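PDB 6DX1: RNA-dependent RNA polymerase from Qualyub virus, which carries a viral ovarian tumor (OTU) domain that probably acts as a cysteine protease, cleaving ubiquitin from its conjugates. Local coordinates for residues F42-S47 with N55-V60; S25-F30 with E121-V126; P76-Y81 with A104-K109. All blocks are in the same frame, centred on the assembly; numbering follows the deposited sequence.

Contact 1: F42-S47 with N55-V60; sequences FFRAVS and NGWIEV
The guanidinium of Arg-44 lies over one face of the Trp-57 indole in a cation-pi contact, its CZ 4.1 Å from the centroid of the six-membered ring and 20° off the ring normal. The two planes are inclined by 32°, which brings the NH2 end closest, Arg-44 NH2 standing 3.6 Å from Trp-57 CZ3. Ile-58 CG1 packs on the opposite indole face. Asp-38 and Gln-54, bound to NE and NH1, hold the guanidinium in position, and the indole is put beside it by a chi1 of 86°, with CG of Trp-57 between the backbone N and the carbonyl carbon. At the root of the indole, Phe-43 CB packs 3.8 Å from Trp-57 CB. Val-60 then wedges in with CG1, which meets the edge of the Phe-43 ring at CD1 (3.7 Å) and also reaches Val-46 CG1 (3.8 Å). Ser-47 OG accepts a weak, bent bond from the N-cap residue, Gly-56 N to OG 3.0 Å, and is bonded as well to Thr-53 O in the connecting loop. The contact thus pairs helix 41-51 with the first turn of helix 57-70, while helix 101-111 packs on Phe-42, Phe-43 and Val-46, and Leu-143 of strand 140-146 backs Phe-42 and Ala-45.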
loop_
_atom_site.group_PDB
_atom_site.type_symbol
_atom_site.label_atom_id
_atom_site.label_comp_id
_atom_site.label_asym_id
_atom_site.label_seq_id
_atom_site.Cartn_x
_atom_site.Cartn_y
_atom_site.Cartn_z
ATOM N N PHE A 42 7.102 3.828 0.774
ATOM C CA PHE A 42 5.667 3.525 0.778
ATOM C C PHE A 42 4.841 4.811 0.831
ATOM O O PHE A 42 3.931 5.028 0.018
ATOM C CB PHE A 42 5.296 2.620 1.966
ATOM C CG PHE A 42 3.805 2.480 2.151
ATOM C CD1 PHE A 42 3.105 1.486 1.484
ATOM C CD2 PHE A 42 3.101 3.376 2.933
ATOM C CE1 PHE A 42 1.726 1.377 1.612
ATOM C CE2 PHE A 42 1.718 3.286 3.051
ATOM C CZ PHE A 42 1.028 2.279 2.394
ATOM N N PHE A 43 5.170 5.688 1.780
ATOM C CA PHE A 43 4.448 6.945 1.930
ATOM C C PHE A 43 4.678 7.874 0.745
ATOM O O PHE A 43 3.794 8.677 0.405
ATOM C CB PHE A 43 4.886 7.613 3.235
ATOM C CG PHE A 43 4.590 6.781 4.453
ATOM C CD1 PHE A 43 3.278 6.633 4.893
ATOM C CD2 PHE A 43 5.612 6.143 5.147
ATOM C CE1 PHE A 43 2.991 5.872 6.015
ATOM C CE2 PHE A 43 5.336 5.375 6.272
ATOM C CZ PHE A 43 4.020 5.237 6.709
ATOM N N ARG A 44 5.861 7.801 0.128
ATOM C CA ARG A 44 6.131 8.591 -1.067
ATOM C C ARG A 44 5.238 8.160 -2.223
ATOM O O ARG A 44 4.754 8.999 -2.995
ATOM C CB ARG A 44 7.601 8.448 -1.468
ATOM C CG ARG A 44 8.560 9.116 -0.513
ATOM C CD ARG A 44 10.006 8.784 -0.861
ATOM N NE ARG A 44 10.867 9.484 0.086
ATOM C CZ ARG A 44 11.111 10.788 0.020
ATOM N NH1 ARG A 44 10.607 11.516 -0.980
ATOM N NH2 ARG A 44 11.874 11.362 0.935
ATOM N N ALA A 45 5.017 6.851 -2.363
ATOM C CA ALA A 45 4.166 6.353 -3.433
ATOM C C ALA A 45 2.726 6.796 -3.219
ATOM O O ALA A 45 2.062 7.241 -4.161
ATOM C CB ALA A 45 4.266 4.824 -3.512
ATOM N N VAL A 46 2.227 6.689 -1.984
ATOM C CA VAL A 46 0.860 7.129 -1.716
ATOM C C VAL A 46 0.747 8.636 -1.889
ATOM O O VAL A 46 -0.255 9.143 -2.416
ATOM C CB VAL A 46 0.408 6.673 -0.319
ATOM C CG1 VAL A 46 -1.004 7.207 -0.019
ATOM C CG2 VAL A 46 0.450 5.137 -0.235
ATOM N N SER A 47 1.779 9.380 -1.466
ATOM C CA SER A 47 1.795 10.823 -1.703
ATOM C C SER A 47 1.675 11.150 -3.189
ATOM O O SER A 47 0.979 12.100 -3.570
ATOM C CB SER A 47 3.072 11.436 -1.117
ATOM O OG SER A 47 3.112 12.843 -1.363
ATOM N N ASN A 55 6.519 14.581 -2.512
ATOM C CA ASN A 55 6.989 15.494 -1.474
ATOM C C ASN A 55 6.063 15.557 -0.268
ATOM O O ASN A 55 6.470 16.078 0.780
ATOM C CB ASN A 55 7.159 16.911 -2.048
ATOM C CG ASN A 55 8.220 16.988 -3.137
ATOM O OD1 ASN A 55 8.797 15.979 -3.536
ATOM N ND2 ASN A 55 8.464 18.197 -3.639
ATOM N N GLY A 56 4.834 15.049 -0.381
ATOM C CA GLY A 56 3.927 15.093 0.746
ATOM C C GLY A 56 3.891 13.824 1.579
ATOM O O GLY A 56 2.893 13.569 2.252
ATOM N N TRP A 57 4.972 13.038 1.591
ATOM C CA TRP A 57 4.935 11.768 2.316
ATOM C C TRP A 57 4.684 11.946 3.811
ATOM O O TRP A 57 4.073 11.070 4.432
ATOM C CB TRP A 57 6.229 10.972 2.067
ATOM C CG TRP A 57 7.340 11.324 3.001
ATOM C CD1 TRP A 57 7.598 10.764 4.226
ATOM C CD2 TRP A 57 8.339 12.318 2.795
ATOM N NE1 TRP A 57 8.695 11.362 4.794
ATOM C CE2 TRP A 57 9.172 12.314 3.930
ATOM C CE3 TRP A 57 8.613 13.211 1.756
ATOM C CZ2 TRP A 57 10.256 13.179 4.064
ATOM C CZ3 TRP A 57 9.694 14.069 1.893
ATOM C CH2 TRP A 57 10.500 14.043 3.037
ATOM N N ILE A 58 5.138 13.057 4.420
ATOM C CA ILE A 58 4.885 13.269 5.847
ATOM C C ILE A 58 3.393 13.410 6.118
ATOM O O ILE A 58 2.881 12.922 7.133
ATOM C CB ILE A 58 5.657 14.498 6.366
ATOM C CG1 ILE A 58 7.157 14.230 6.312
ATOM C CG2 ILE A 58 5.227 14.818 7.810
ATOM C CD1 ILE A 58 7.618 13.233 7.336
ATOM N N GLU A 59 2.672 14.094 5.230
ATOM C CA GLU A 59 1.231 14.217 5.424
ATOM C C GLU A 59 0.546 12.858 5.383
ATOM O O GLU A 59 -0.469 12.657 6.059
ATOM C CB GLU A 59 0.627 15.137 4.371
ATOM C CG GLU A 59 1.019 16.603 4.532
ATOM C CD GLU A 59 0.904 17.108 5.963
ATOM O OE1 GLU A 59 1.793 17.886 6.379
ATOM O OE2 GLU A 59 -0.060 16.730 6.674
ATOM N N VAL A 60 1.068 11.925 4.584
ATOM C CA VAL A 60 0.495 10.582 4.579
ATOM C C VAL A 60 0.763 9.897 5.911
ATOM O O VAL A 60 -0.125 9.248 6.478
ATOM C CB VAL A 60 1.031 9.752 3.397
ATOM C CG1 VAL A 60 0.359 8.374 3.365
ATOM C CG2 VAL A 60 0.799 10.475 2.078
#

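Contact 2: S25-F30 with E121-V126; sequences SYREFF and EDDVWV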
loop_
_atom_site.group_PDB
_atom_site.type_symbol
_atom_site.label_atom_id
_atom_site.label_comp_id
_atom_site.label_asym_id
_atom_site.label_seq_id
_atom_site.Cartn_x
_atom_site.Cartn_y
_atom_site.Cartn_z
ATOM N N SER A 25 3.122 -8.606 -17.435
ATOM C CA SER A 25 4.102 -7.546 -17.628
ATOM C C SER A 25 3.440 -6.228 -17.239
ATOM O O SER A 25 2.426 -5.849 -17.835
ATOM C CB SER A 25 4.566 -7.543 -19.087
ATOM O OG SER A 25 5.304 -6.374 -19.405
ATOM N N TYR A 26 3.957 -5.556 -16.198
ATOM C CA TYR A 26 3.190 -4.440 -15.648
ATOM C C TYR A 26 3.038 -3.302 -16.655
ATOM O O TYR A 26 2.050 -2.565 -16.594
ATOM C CB TYR A 26 3.793 -3.937 -14.327
ATOM C CG TYR A 26 5.121 -3.189 -14.388
ATOM C CD1 TYR A 26 5.184 -1.872 -14.833
ATOM C CD2 TYR A 26 6.295 -3.786 -13.937
ATOM C CE1 TYR A 26 6.401 -1.179 -14.873
ATOM C CE2 TYR A 26 7.515 -3.098 -13.961
ATOM C CZ TYR A 26 7.553 -1.799 -14.434
ATOM O OH TYR A 26 8.752 -1.117 -14.468
ATOM N N ARG A 27 3.980 -3.167 -17.594
ATOM C CA ARG A 27 3.893 -2.092 -18.583
ATOM C C ARG A 27 2.687 -2.237 -19.504
ATOM O O ARG A 27 2.318 -1.269 -20.188
ATOM C CB ARG A 27 5.173 -2.048 -19.416
ATOM C CG ARG A 27 6.328 -1.333 -18.749
ATOM C CD ARG A 27 7.620 -1.552 -19.530
ATOM N NE ARG A 27 8.791 -1.065 -18.803
ATOM C CZ ARG A 27 9.432 -1.766 -17.873
ATOM N NH1 ARG A 27 9.004 -2.985 -17.551
ATOM N NH2 ARG A 27 10.491 -1.250 -17.257
ATOM N N GLU A 28 2.064 -3.415 -19.558
ATOM C CA GLU A 28 0.866 -3.550 -20.372
ATOM C C GLU A 28 -0.338 -2.865 -19.728
ATOM O O GLU A 28 -1.280 -2.483 -20.438
ATOM C CB GLU A 28 0.587 -5.035 -20.655
ATOM C CG GLU A 28 -0.893 -5.412 -20.791
ATOM C CD GLU A 28 -1.123 -6.824 -21.337
ATOM O OE1 GLU A 28 -0.466 -7.778 -20.862
ATOM O OE2 GLU A 28 -1.989 -6.981 -22.228
ATOM N N PHE A 29 -0.290 -2.617 -18.411
ATOM C CA PHE A 29 -1.412 -2.058 -17.677
ATOM C C PHE A 29 -1.111 -0.765 -16.942
ATOM O O PHE A 29 -2.054 -0.081 -16.534
ATOM C CB PHE A 29 -1.931 -3.066 -16.638
ATOM C CG PHE A 29 -2.419 -4.342 -17.242
ATOM C CD1 PHE A 29 -3.699 -4.419 -17.760
ATOM C CD2 PHE A 29 -1.597 -5.451 -17.319
ATOM C CE1 PHE A 29 -4.156 -5.591 -18.341
ATOM C CE2 PHE A 29 -2.052 -6.628 -17.886
ATOM C CZ PHE A 29 -3.334 -6.692 -18.403
ATOM N N PHE A 30 0.158 -0.417 -16.755
ATOM C CA PHE A 30 0.540 0.686 -15.887
ATOM C C PHE A 30 1.727 1.431 -16.469
ATOM O O PHE A 30 2.541 0.866 -17.199
ATOM C CB PHE A 30 0.993 0.219 -14.497
ATOM C CG PHE A 30 -0.020 -0.574 -13.728
ATOM C CD1 PHE A 30 -1.040 0.056 -13.031
ATOM C CD2 PHE A 30 0.115 -1.954 -13.619
ATOM C CE1 PHE A 30 -1.937 -0.681 -12.264
ATOM C CE2 PHE A 30 -0.779 -2.692 -12.861
ATOM C CZ PHE A 30 -1.803 -2.058 -12.186
ATOM N N GLU A 121 10.187 -8.561 -9.276
ATOM C CA GLU A 121 11.595 -8.691 -8.932
ATOM C C GLU A 121 12.556 -8.473 -10.094
ATOM O O GLU A 121 13.769 -8.423 -9.863
ATOM C CB GLU A 121 11.826 -10.067 -8.311
ATOM C CG GLU A 121 10.921 -10.248 -7.114
ATOM C CD GLU A 121 11.046 -11.600 -6.475
ATOM O OE1 GLU A 121 10.540 -12.593 -7.057
ATOM O OE2 GLU A 121 11.657 -11.671 -5.382
ATOM N N ASP A 122 12.064 -8.308 -11.322
ATOM C CA ASP A 122 12.939 -8.140 -12.479
ATOM C C ASP A 122 12.622 -6.868 -13.258
ATOM O O ASP A 122 13.042 -6.736 -14.412
ATOM C CB ASP A 122 12.866 -9.373 -13.394
ATOM C CG ASP A 122 11.480 -9.586 -14.003
ATOM O OD1 ASP A 122 10.571 -8.779 -13.737
ATOM O OD2 ASP A 122 11.298 -10.574 -14.755
ATOM N N ASP A 123 11.881 -5.935 -12.648
ATOM C CA ASP A 123 11.414 -4.686 -13.263
ATOM C C ASP A 123 10.588 -4.898 -14.539
ATOM O O ASP A 123 10.441 -3.970 -15.346
ATOM C CB ASP A 123 12.572 -3.713 -13.554
ATOM C CG ASP A 123 12.073 -2.305 -13.896
ATOM O OD1 ASP A 123 11.175 -1.797 -13.183
ATOM O OD2 ASP A 123 12.549 -1.723 -14.898
ATOM N N VAL A 124 10.003 -6.083 -14.745
ATOM C CA VAL A 124 9.156 -6.313 -15.913
ATOM C C VAL A 124 7.895 -7.067 -15.518
ATOM O O VAL A 124 6.780 -6.624 -15.816
ATOM C CB VAL A 124 9.910 -7.091 -17.009
ATOM C CG1 VAL A 124 8.986 -7.370 -18.187
ATOM C CG2 VAL A 124 11.149 -6.314 -17.460
ATOM N N TRP A 125 8.072 -8.209 -14.848
ATOM C CA TRP A 125 6.994 -9.159 -14.601
ATOM C C TRP A 125 6.524 -9.080 -13.154
ATOM O O TRP A 125 7.318 -9.256 -12.224
ATOM C CB TRP A 125 7.457 -10.581 -14.939
ATOM C CG TRP A 125 7.500 -10.804 -16.414
ATOM C CD1 TRP A 125 8.569 -10.636 -17.250
ATOM C CD2 TRP A 125 6.405 -11.197 -17.236
ATOM N NE1 TRP A 125 8.200 -10.916 -18.546
ATOM C CE2 TRP A 125 6.876 -11.264 -18.561
ATOM C CE3 TRP A 125 5.069 -11.521 -16.973
ATOM C CZ2 TRP A 125 6.058 -11.638 -19.620
ATOM C CZ3 TRP A 125 4.256 -11.889 -18.027
ATOM C CH2 TRP A 125 4.753 -11.938 -19.336
ATOM N N VAL A 126 5.234 -8.826 -12.976
ATOM C CA VAL A 126 4.579 -9.026 -11.692
ATOM C C VAL A 126 4.193 -10.493 -11.583
ATOM O O VAL A 126 3.761 -11.098 -12.568
ATOM C CB VAL A 126 3.343 -8.118 -11.583
ATOM C CG1 VAL A 126 2.464 -8.538 -10.406
ATOM C CG2 VAL A 126 3.761 -6.644 -11.444
HETATM O O HOH W 1 6.606 -4.616 -17.760
#
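Ser-25 and Trp-125 form an antiparallel, non-hydrogen-bonded pair where strand 17-25 ends beside the start of strand 125-132, two neighbours in the mixed sheet of this OTU domain. Their side chains share one face of the sheet, and Ser-25 CB sits almost squarely above the Trp-125 six-membered ring as a CH-pi contact, 4.2 Å from its centroid. Apolar packing is added by Tyr-26 CB against Val-126 CG2. One backbone bond follows the pair, from Tyr-26 N to Val-124 O at 3.0 Å. The other direct polar links converge on Asp-123. Tyr-26 OH donates to its OD1 (2.8 Å), approaching from above the carboxylate plane, and Lys-32 forms a salt bridge to the same oxygen. Arg-27 takes hold end-on with an extended chain: NH1 reaches Asp-123 O at 2.8 Å, in the carbonyl plane, and NH2 forms a salt bridge with Asp-123 OD2 at 3.2 Å. Guanidinium and carboxylate stand nearly perpendicular, at 82°, and Arg-27 engages OD2 while Tyr-26 and Lys-32 hold OD1. Within the turn, Asp-122 OD1 accepts from Val-124 N, an Asx turn, and from Trp-125 N, using its syn lone pair for the latter. A water bridges the segments: it accepts from Arg-27 N and NH1, bonds Ser-25 OG, and donates to Val-124 O at 2.8 Å.

Contact 3: P76-Y81 with A104-K109; sequences PGVHQY and AEILSK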
loop_
_atom_site.group_PDB
_atom_site.type_symbol
_atom_site.label_atom_id
_atom_site.label_comp_id
_atom_site.label_asym_id
_atom_site.label_seq_id
_atom_site.Cartn_x
_atom_site.Cartn_y
_atom_site.Cartn_z
ATOM N N PRO A 76 -8.062 -4.167 12.905
ATOM C CA PRO A 76 -7.545 -5.415 13.503
ATOM C C PRO A 76 -6.161 -5.804 13.027
ATOM O O PRO A 76 -5.428 -6.470 13.770
ATOM C CB PRO A 76 -8.572 -6.478 13.079
ATOM C CG PRO A 76 -9.696 -5.756 12.449
ATOM C CD PRO A 76 -9.253 -4.394 12.071
ATOM N N GLY A 77 -5.792 -5.467 11.790
ATOM C CA GLY A 77 -4.443 -5.768 11.345
ATOM C C GLY A 77 -3.407 -4.985 12.123
ATOM O O GLY A 77 -2.386 -5.541 12.544
ATOM N N VAL A 78 -3.662 -3.689 12.332
ATOM C CA VAL A 78 -2.772 -2.848 13.125
ATOM C C VAL A 78 -2.645 -3.404 14.537
ATOM O O VAL A 78 -1.564 -3.366 15.138
ATOM C CB VAL A 78 -3.285 -1.395 13.146
ATOM C CG1 VAL A 78 -2.387 -0.509 14.012
ATOM C CG2 VAL A 78 -3.392 -0.830 11.726
ATOM N N HIS A 79 -3.750 -3.924 15.083
ATOM C CA HIS A 79 -3.750 -4.428 16.459
ATOM C C HIS A 79 -2.778 -5.576 16.660
ATOM O O HIS A 79 -2.371 -5.839 17.802
ATOM C CB HIS A 79 -5.143 -4.905 16.852
ATOM C CG HIS A 79 -6.182 -3.836 16.815
ATOM N ND1 HIS A 79 -7.531 -4.114 16.834
ATOM C CD2 HIS A 79 -6.071 -2.489 16.744
ATOM C CE1 HIS A 79 -8.209 -2.980 16.782
ATOM N NE2 HIS A 79 -7.345 -1.981 16.732
ATOM N N GLN A 80 -2.426 -6.291 15.592
ATOM C CA GLN A 80 -1.493 -7.403 15.723
ATOM C C GLN A 80 -0.102 -6.941 16.123
ATOM O O GLN A 80 0.678 -7.740 16.659
ATOM C CB GLN A 80 -1.404 -8.182 14.412
ATOM C CG GLN A 80 -2.723 -8.745 13.905
ATOM C CD GLN A 80 -2.579 -9.412 12.548
ATOM O OE1 GLN A 80 -2.247 -8.762 11.550
ATOM N NE2 GLN A 80 -2.819 -10.716 12.506
ATOM N N TYR A 81 0.221 -5.669 15.883
ATOM C CA TYR A 81 1.571 -5.164 16.059
ATOM C C TYR A 81 1.676 -3.994 17.021
ATOM O O TYR A 81 2.789 -3.676 17.451
ATOM C CB TYR A 81 2.155 -4.739 14.703
ATOM C CG TYR A 81 2.193 -5.862 13.696
ATOM C CD1 TYR A 81 3.083 -6.915 13.841
ATOM C CD2 TYR A 81 1.331 -5.874 12.605
ATOM C CE1 TYR A 81 3.117 -7.950 12.927
ATOM C CE2 TYR A 81 1.361 -6.903 11.683
ATOM C CZ TYR A 81 2.259 -7.938 11.851
ATOM O OH TYR A 81 2.303 -8.973 10.945
ATOM N N ALA A 104 -1.215 0.123 4.598
ATOM C CA ALA A 104 -2.140 -0.240 3.529
ATOM C C ALA A 104 -3.531 -0.503 4.094
ATOM O O ALA A 104 -4.532 -0.036 3.530
ATOM C CB ALA A 104 -1.618 -1.453 2.754
ATOM N N GLU A 105 -3.610 -1.211 5.229
ATOM C CA GLU A 105 -4.900 -1.392 5.893
ATOM C C GLU A 105 -5.492 -0.051 6.301
ATOM O O GLU A 105 -6.665 0.234 6.023
ATOM C CB GLU A 105 -4.760 -2.297 7.126
ATOM C CG GLU A 105 -6.099 -2.441 7.881
ATOM C CD GLU A 105 -5.963 -3.111 9.242
ATOM O OE1 GLU A 105 -7.002 -3.488 9.818
ATOM O OE2 GLU A 105 -4.831 -3.284 9.719
ATOM N N ILE A 106 -4.690 0.792 6.967
ATOM C CA ILE A 106 -5.194 2.073 7.461
ATOM C C ILE A 106 -5.708 2.921 6.308
ATOM O O ILE A 106 -6.798 3.500 6.372
ATOM C CB ILE A 106 -4.098 2.821 8.242
ATOM C CG1 ILE A 106 -3.757 2.099 9.547
ATOM C CG2 ILE A 106 -4.541 4.257 8.529
ATOM C CD1 ILE A 106 -2.518 2.666 10.241
ATOM N N LEU A 107 -4.920 3.029 5.238
ATOM C CA LEU A 107 -5.312 3.915 4.146
ATOM C C LEU A 107 -6.523 3.381 3.384
ATOM O O LEU A 107 -7.369 4.165 2.936
ATOM C CB LEU A 107 -4.130 4.138 3.202
ATOM C CG LEU A 107 -3.065 5.018 3.852
ATOM C CD1 LEU A 107 -1.731 4.824 3.153
ATOM C CD2 LEU A 107 -3.501 6.475 3.807
ATOM N N SER A 108 -6.623 2.057 3.209
ATOM C CA SER A 108 -7.803 1.515 2.529
ATOM C C SER A 108 -9.084 1.898 3.261
ATOM O O SER A 108 -10.118 2.166 2.624
ATOM C CB SER A 108 -7.681 -0.011 2.392
ATOM O OG SER A 108 -7.839 -0.659 3.643
ATOM N N LYS A 109 -9.025 1.967 4.590
ATOM C CA LYS A 109 -10.202 2.254 5.399
ATOM C C LYS A 109 -10.434 3.747 5.586
ATOM O O LYS A 109 -11.590 4.181 5.664
ATOM C CB LYS A 109 -10.078 1.538 6.751
ATOM C CG LYS A 109 -10.087 0.013 6.569
ATOM C CD LYS A 109 -9.775 -0.770 7.841
ATOM C CE LYS A 109 -10.018 -2.265 7.609
ATOM N NZ LYS A 109 -9.639 -3.088 8.811
#
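Glu-105 turns its carboxylate to the backbone at the start of the short helix 76-79. Its OE1 accepts from Gly-77 N at 3.0 Å, on the syn side and 17° out of the carboxylate plane, while OE2 takes a weak, bent bond from Val-78 N at 2.9 Å. Pro-76 CD comes in beside this pair, 3.3 Å from Glu-105 OE1. Val-78 CG2 adds an apolar touch on Ile-106 CG1 (3.7 Å), the two side chains crossing at about a right angle. The acidic group facing the first N-H groups of this short, weakly bonded helix is probably favoured by the helix dipole, and it ties helix 76-79 to helix 101-111 within the helical part of the OTU domain. The carboxylate gets there on an extended chain, CG anti to the backbone N (chi1 177°). One turn further along helix 101-111, Lys-109 steadies it by an i to i+4 salt bridge, NZ to Glu-105 OE1 2.9 Å, on the anti lone pair. That ammonium is itself bound by Asp-15 and by Glu-74 O, and would be expected to favour the charged form of Glu-105. Farther out, Trp-132 of strand 125-132 lies against Glu-105, and Phe-67 of helix 57-70 packs on both Ile-106 and Lys-109.

Contacts 1 and 3 belong to the helical part of the domain, with centres about 17 Å apart, and they touch mainly through Leu-107: its CD1 lies 3.8 Å from Phe-42 CE2 and 4.1 Å from Val-60 CG1. Contact 2 sits where strands 17-25 and 125-132 meet at their ends, its centre about 23 Å from that of contact 1 and about 27 Å from that of contact 3, on the far side of the chain's centre from the latter. Both helical contacts are nested in the chain loop that contact 2 closes. In OTU proteases the catalytic cysteine stands at the start of the helix equivalent to 41-51, so contact 1 is probably the nearest to the active site.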